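Local coordinates for protein putative invasin (Yersinia pseudotuberculosis IP 31758, PDB 5N40) that is an adhesin of the invasin family that probably helps the bacterium attach to host cells through a C-type lectin-like fold, at residues Ser313-Ser316 and His322-Val325; Val127-Lys132 and Val136-Val141. The protein carries 1 engineered substitution. All blocks are in the same frame, centred on the assembly; numbering follows the deposited sequence.

Contact 1: residues Ser313-Ser316 and His322-Val325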
loop_
_atom_site.group_PDB
_atom_site.type_symbol
_atom_site.label_atom_id
_atom_site.label_comp_id
_atom_site.label_asym_id
_atom_site.label_seq_id
_atom_site.Cartn_x
_atom_site.Cartn_y
_atom_site.Cartn_z
ATOM N N SER A 313 11.677 -25.155 33.727
ATOM C CA SER A 313 10.716 -25.185 34.817
ATOM C C SER A 313 11.455 -25.297 36.140
ATOM O O SER A 313 12.658 -25.566 36.192
ATOM C CB SER A 313 9.725 -26.349 34.670
ATOM O OG SER A 313 10.179 -27.502 35.368
ATOM N N SER A 314 10.709 -25.099 37.221
ATOM C CA SER A 314 11.248 -25.200 38.569
ATOM C C SER A 314 10.898 -26.522 39.239
ATOM O O SER A 314 11.081 -26.655 40.453
ATOM C CB SER A 314 10.739 -24.039 39.420
ATOM O OG SER A 314 9.323 -24.003 39.413
ATOM N N THR A 315 10.405 -27.498 38.479
ATOM C CA THR A 315 10.052 -28.808 39.014
ATOM C C THR A 315 11.256 -29.738 38.916
ATOM O O THR A 315 11.749 -30.008 37.815
ATOM C CB THR A 315 8.866 -29.396 38.248
ATOM O OG1 THR A 315 7.779 -28.461 38.249
ATOM C CG2 THR A 315 8.406 -30.712 38.878
ATOM N N SER A 316 11.709 -30.246 40.063
ATOM C CA SER A 316 12.820 -31.190 40.091
ATOM C C SER A 316 12.395 -32.541 39.532
ATOM O O SER A 316 11.354 -33.084 39.917
ATOM C CB SER A 316 13.334 -31.358 41.517
ATOM O OG SER A 316 13.754 -30.120 42.058
ATOM N N HIS A 322 16.202 -30.460 36.505
ATOM C CA HIS A 322 14.823 -30.001 36.512
ATOM C C HIS A 322 14.196 -30.203 35.140
ATOM O O HIS A 322 14.858 -30.064 34.106
ATOM C CB HIS A 322 14.725 -28.524 36.905
ATOM C CG HIS A 322 15.146 -28.240 38.313
ATOM N ND1 HIS A 322 16.462 -28.279 38.720
ATOM C CD2 HIS A 322 14.425 -27.900 39.408
ATOM C CE1 HIS A 322 16.534 -27.979 40.004
ATOM N NE2 HIS A 322 15.311 -27.743 40.445
ATOM N N PHE A 323 12.905 -30.525 35.142
ATOM C CA PHE A 323 12.176 -30.691 33.897
ATOM C C PHE A 323 12.226 -29.412 33.074
ATOM O O PHE A 323 12.181 -28.308 33.614
ATOM C CB PHE A 323 10.715 -31.042 34.166
ATOM C CG PHE A 323 10.510 -32.410 34.755
ATOM C CD1 PHE A 323 10.624 -33.542 33.967
ATOM C CD2 PHE A 323 10.174 -32.557 36.089
ATOM C CE1 PHE A 323 10.426 -34.803 34.504
ATOM C CE2 PHE A 323 9.975 -33.814 36.630
ATOM C CZ PHE A 323 10.100 -34.935 35.834
ATOM N N TYR A 324 12.300 -29.580 31.759
ATOM C CA TYR A 324 12.049 -28.514 30.808
ATOM C C TYR A 324 10.859 -28.927 29.952
ATOM O O TYR A 324 10.498 -30.106 29.887
ATOM C CB TYR A 324 13.295 -28.229 29.955
ATOM C CG TYR A 324 13.983 -29.452 29.373
ATOM C CD1 TYR A 324 13.474 -30.092 28.250
ATOM C CD2 TYR A 324 15.161 -29.945 29.928
ATOM C CE1 TYR A 324 14.107 -31.195 27.705
ATOM C CE2 TYR A 324 15.800 -31.046 29.388
ATOM C CZ TYR A 324 15.269 -31.665 28.275
ATOM O OH TYR A 324 15.891 -32.766 27.726
ATOM N N VAL A 325 10.226 -27.951 29.306
ATOM C CA VAL A 325 8.991 -28.190 28.568
ATOM C C VAL A 325 9.155 -27.716 27.128
ATOM O O VAL A 325 9.629 -26.600 26.881
ATOM C CB VAL A 325 7.792 -27.494 29.233
ATOM C CG1 VAL A 325 6.506 -27.857 28.505
ATOM C CG2 VAL A 325 7.694 -27.873 30.712
#

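Contact 2: residues Val127-Lys132 and Val136-Val141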
loop_
_atom_site.group_PDB
_atom_site.type_symbol
_atom_site.label_atom_id
_atom_site.label_comp_id
_atom_site.label_asym_id
_atom_site.label_seq_id
_atom_site.Cartn_x
_atom_site.Cartn_y
_atom_site.Cartn_z
ATOM N N VAL A 127 -5.255 8.961 -0.750
ATOM C CA VAL A 127 -4.550 9.932 -1.586
ATOM C C VAL A 127 -5.502 11.078 -1.876
ATOM O O VAL A 127 -6.631 10.849 -2.325
ATOM C CB VAL A 127 -4.062 9.295 -2.905
ATOM C CG1 VAL A 127 -3.237 10.306 -3.711
ATOM C CG2 VAL A 127 -3.273 8.021 -2.649
ATOM N N ILE A 128 -5.049 12.308 -1.640
ATOM C CA ILE A 128 -5.811 13.505 -1.974
ATOM C C ILE A 128 -5.020 14.260 -3.031
ATOM O O ILE A 128 -3.847 14.587 -2.813
ATOM C CB ILE A 128 -6.058 14.406 -0.755
ATOM C CG1 ILE A 128 -6.699 13.613 0.384
ATOM C CG2 ILE A 128 -6.920 15.613 -1.164
ATOM C CD1 ILE A 128 -6.799 14.384 1.678
ATOM N N ALA A 129 -5.656 14.526 -4.168
ATOM C CA ALA A 129 -5.032 15.243 -5.276
ATOM C C ALA A 129 -5.674 16.617 -5.405
ATOM O O ALA A 129 -6.907 16.740 -5.410
ATOM C CB ALA A 129 -5.171 14.467 -6.587
ATOM N N LYS A 130 -4.837 17.641 -5.494
ATOM C CA LYS A 130 -5.273 18.996 -5.775
ATOM C C LYS A 130 -4.456 19.536 -6.934
ATOM O O LYS A 130 -3.277 19.202 -7.091
ATOM C CB LYS A 130 -5.115 19.897 -4.552
ATOM C CG LYS A 130 -5.950 19.426 -3.362
ATOM C CD LYS A 130 -5.621 20.176 -2.100
ATOM C CE LYS A 130 -6.479 19.691 -0.939
ATOM N NZ LYS A 130 -6.092 20.382 0.313
ATOM N N TYR A 131 -5.081 20.386 -7.739
ATOM C CA TYR A 131 -4.352 20.994 -8.842
ATOM C C TYR A 131 -3.166 21.770 -8.290
ATOM O O TYR A 131 -3.273 22.473 -7.279
ATOM C CB TYR A 131 -5.261 21.902 -9.664
ATOM C CG TYR A 131 -6.375 21.151 -10.346
ATOM C CD1 TYR A 131 -6.098 20.116 -11.231
ATOM C CD2 TYR A 131 -7.697 21.453 -10.095
ATOM C CE1 TYR A 131 -7.110 19.405 -11.845
ATOM C CE2 TYR A 131 -8.718 20.756 -10.714
ATOM C CZ TYR A 131 -8.416 19.735 -11.592
ATOM O OH TYR A 131 -9.425 19.039 -12.200
ATOM N N LYS A 132 -2.030 21.626 -8.960
ATOM C CA LYS A 132 -0.752 22.003 -8.378
ATOM C C LYS A 132 -0.762 23.445 -7.882
ATOM O O LYS A 132 -1.127 24.374 -8.614
ATOM C CB LYS A 132 0.360 21.798 -9.409
ATOM C CG LYS A 132 1.743 22.075 -8.870
ATOM C CD LYS A 132 2.822 21.515 -9.772
ATOM C CE LYS A 132 2.916 19.988 -9.695
ATOM N NZ LYS A 132 3.972 19.457 -10.623
ATOM N N VAL A 136 -7.755 23.376 -4.916
ATOM C CA VAL A 136 -8.870 22.851 -5.698
ATOM C C VAL A 136 -8.652 21.358 -5.914
ATOM O O VAL A 136 -7.612 20.944 -6.438
ATOM C CB VAL A 136 -9.005 23.585 -7.041
ATOM C CG1 VAL A 136 -10.195 23.054 -7.823
ATOM C CG2 VAL A 136 -9.151 25.078 -6.806
ATOM N N VAL A 137 -9.637 20.552 -5.512
ATOM C CA VAL A 137 -9.511 19.106 -5.630
ATOM C C VAL A 137 -9.546 18.705 -7.099
ATOM O O VAL A 137 -10.209 19.341 -7.934
ATOM C CB VAL A 137 -10.613 18.381 -4.834
ATOM C CG1 VAL A 137 -10.554 18.778 -3.361
ATOM C CG2 VAL A 137 -11.988 18.654 -5.425
ATOM N N ALA A 138 -8.828 17.631 -7.414
ATOM C CA ALA A 138 -8.682 17.159 -8.788
ATOM C C ALA A 138 -9.356 15.797 -8.934
ATOM O O ALA A 138 -8.797 14.776 -8.503
ATOM C CB ALA A 138 -7.203 17.082 -9.166
ATOM N N PRO A 139 -10.560 15.726 -9.493
ATOM C CA PRO A 139 -11.225 14.436 -9.660
ATOM C C PRO A 139 -10.736 13.700 -10.898
ATOM O O PRO A 139 -10.214 14.286 -11.846
ATOM C CB PRO A 139 -12.704 14.813 -9.796
ATOM C CG PRO A 139 -12.684 16.173 -10.396
ATOM C CD PRO A 139 -11.421 16.850 -9.904
ATOM N N ASN A 140 -10.904 12.377 -10.853
ATOM C CA ASN A 140 -10.660 11.496 -11.995
ATOM C C ASN A 140 -9.185 11.435 -12.382
ATOM O O ASN A 140 -8.843 11.163 -13.537
ATOM C CB ASN A 140 -11.523 11.909 -13.192
ATOM C CG ASN A 140 -13.010 11.780 -12.900
ATOM O OD1 ASN A 140 -13.470 10.754 -12.389
ATOM N ND2 ASN A 140 -13.765 12.828 -13.193
ATOM N N VAL A 141 -8.301 11.631 -11.411
ATOM C CA VAL A 141 -6.862 11.520 -11.620
ATOM C C VAL A 141 -6.451 10.060 -11.453
ATOM O O VAL A 141 -6.649 9.466 -10.385
ATOM C CB VAL A 141 -6.091 12.419 -10.645
ATOM C CG1 VAL A 141 -4.586 12.151 -10.737
ATOM C CG2 VAL A 141 -6.392 13.904 -10.915
HETATM O O HOH W 1 -8.683 16.438 -12.283
#

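Contact 1: residues Ser313-Ser316 and His322-Val325
Ser313 and Thr315 are both hydrogen-bonded to Phe323 in the C-type lectin-like adhesion domain. Strands 315-318 and 321-325 form a beta hairpin here, with Ser316 and His322 as an antiparallel non-hydrogen-bonded pair. Ser313 comes from strand 311-313. The chain turns a corner at Ser314. Strand 321-325 therefore meets residues before the corner and after it.

Hydrogen bonds mark both sides of the corner. Phe323 N donates to Thr315 O at 3.0 Å, almost straight along the C=O axis. Phe323 O takes two donors from Ser313. The backbone Ser313 N lies in the carbonyl plane, 3.2 Å from Phe323 O. The hydroxyl Ser313 OG is closer to Phe323 O, at 2.8 Å, and stands 42° above that plane. The same OG accepts from Thr315 N, which closes an ST turn. One hydroxyl thus ties the corner to the facing strand. Outside the hairpin, Ser284 N, at the start of helix 284-293, donates to Thr315 OG1.

The Phe323 ring makes the van der Waals contacts. Thr315 CG2 is anti to its own backbone N and leans obliquely on the ring, 3.8 Å from Phe323 CD2. Ser316 O approaches CE2 of the same ring. Ser284 also touches the Phe323 side chain.

The His322 imidazole lies alongside Ser314 and Ser316. Its CG sits beside its own backbone N (chi1 -66°), which brings the ring there. His322 ND1 is hydrogen-bonded to Asp341 OD2, which helps fix the rotation of the ring. On the ring's CD2 side, Ser314 O lies at the edge and in plane, 3.7 Å from His322 CD2.

Contact 2: residues Val127-Lys132 and Val136-Val141
The phenol ring of Tyr131 lies against the segment 136-139, with Ala138 CB over one face. This methyl is 3.8 Å from the ring centroid and 21° off the normal, a CH-pi contact. It is displaced toward the rim, and its closest ring atom is CE1. Tyr131 CG is anti to its own carbonyl carbon (chi1 -64°), which turns the ring toward residues 136-139. Val136 crosses the ring obliquely, and its CG1 is 3.7 Å from Tyr131 CD2. Val137 O comes obliquely to CE2. The Pro139 side chain stands at about a right angle to the tyrosine, with CD against the hydroxyl.

A water joins the far end of the ring to the loop. It is 2.7 Å from Tyr131 OH and donates to Pro139 O.

In this bacterial immunoglobulin-like domain, strand 123-131 ends here and the chain turns back toward strand 142-151. A single beta bridge, Lys130 with Val137, holds the return. Its two hydrogen bonds differ in direction. Tyr131 N meets Val136 O at 2.9 Å, nearly end-on to the carbonyl. Ala138 N meets Ala129 O, also at 2.9 Å, but from 41° above the carbonyl plane. The methyls of Ala129 and Ala138, flanking the bridged pair, meet CB to CB at 4.2 Å.

The Lys130 chain passes Val136 O with its CB and then runs out extended. Its NZ forms a salt bridge with Asp135 in the turn. Tyr131 also touches Asn24 and Thr76 of the preceding domain, and Asn140 ND2 donates to Thr76 OG1.

In the fold
From the N terminus, the chain first builds the sheet spanning residues 13-102. It then enters the immunoglobulin-like domain that holds contact 2. There, contact 2 closes a short loop between strands 123-131 and 142-151, which belong to the two different sheets of that domain. The chain completes this domain before it reaches the adhesion domain. Contact 1 closes another short loop there, between strands 315-318 and 321-325. The two loops lie in series and neither nest nor cross. The centres of contact 1 and contact 2 are about 64 Å apart. Contact 1 lies within the adhesion domain, whereas contact 2 sits at the junction with the N-terminal domain, which its side chains also meet.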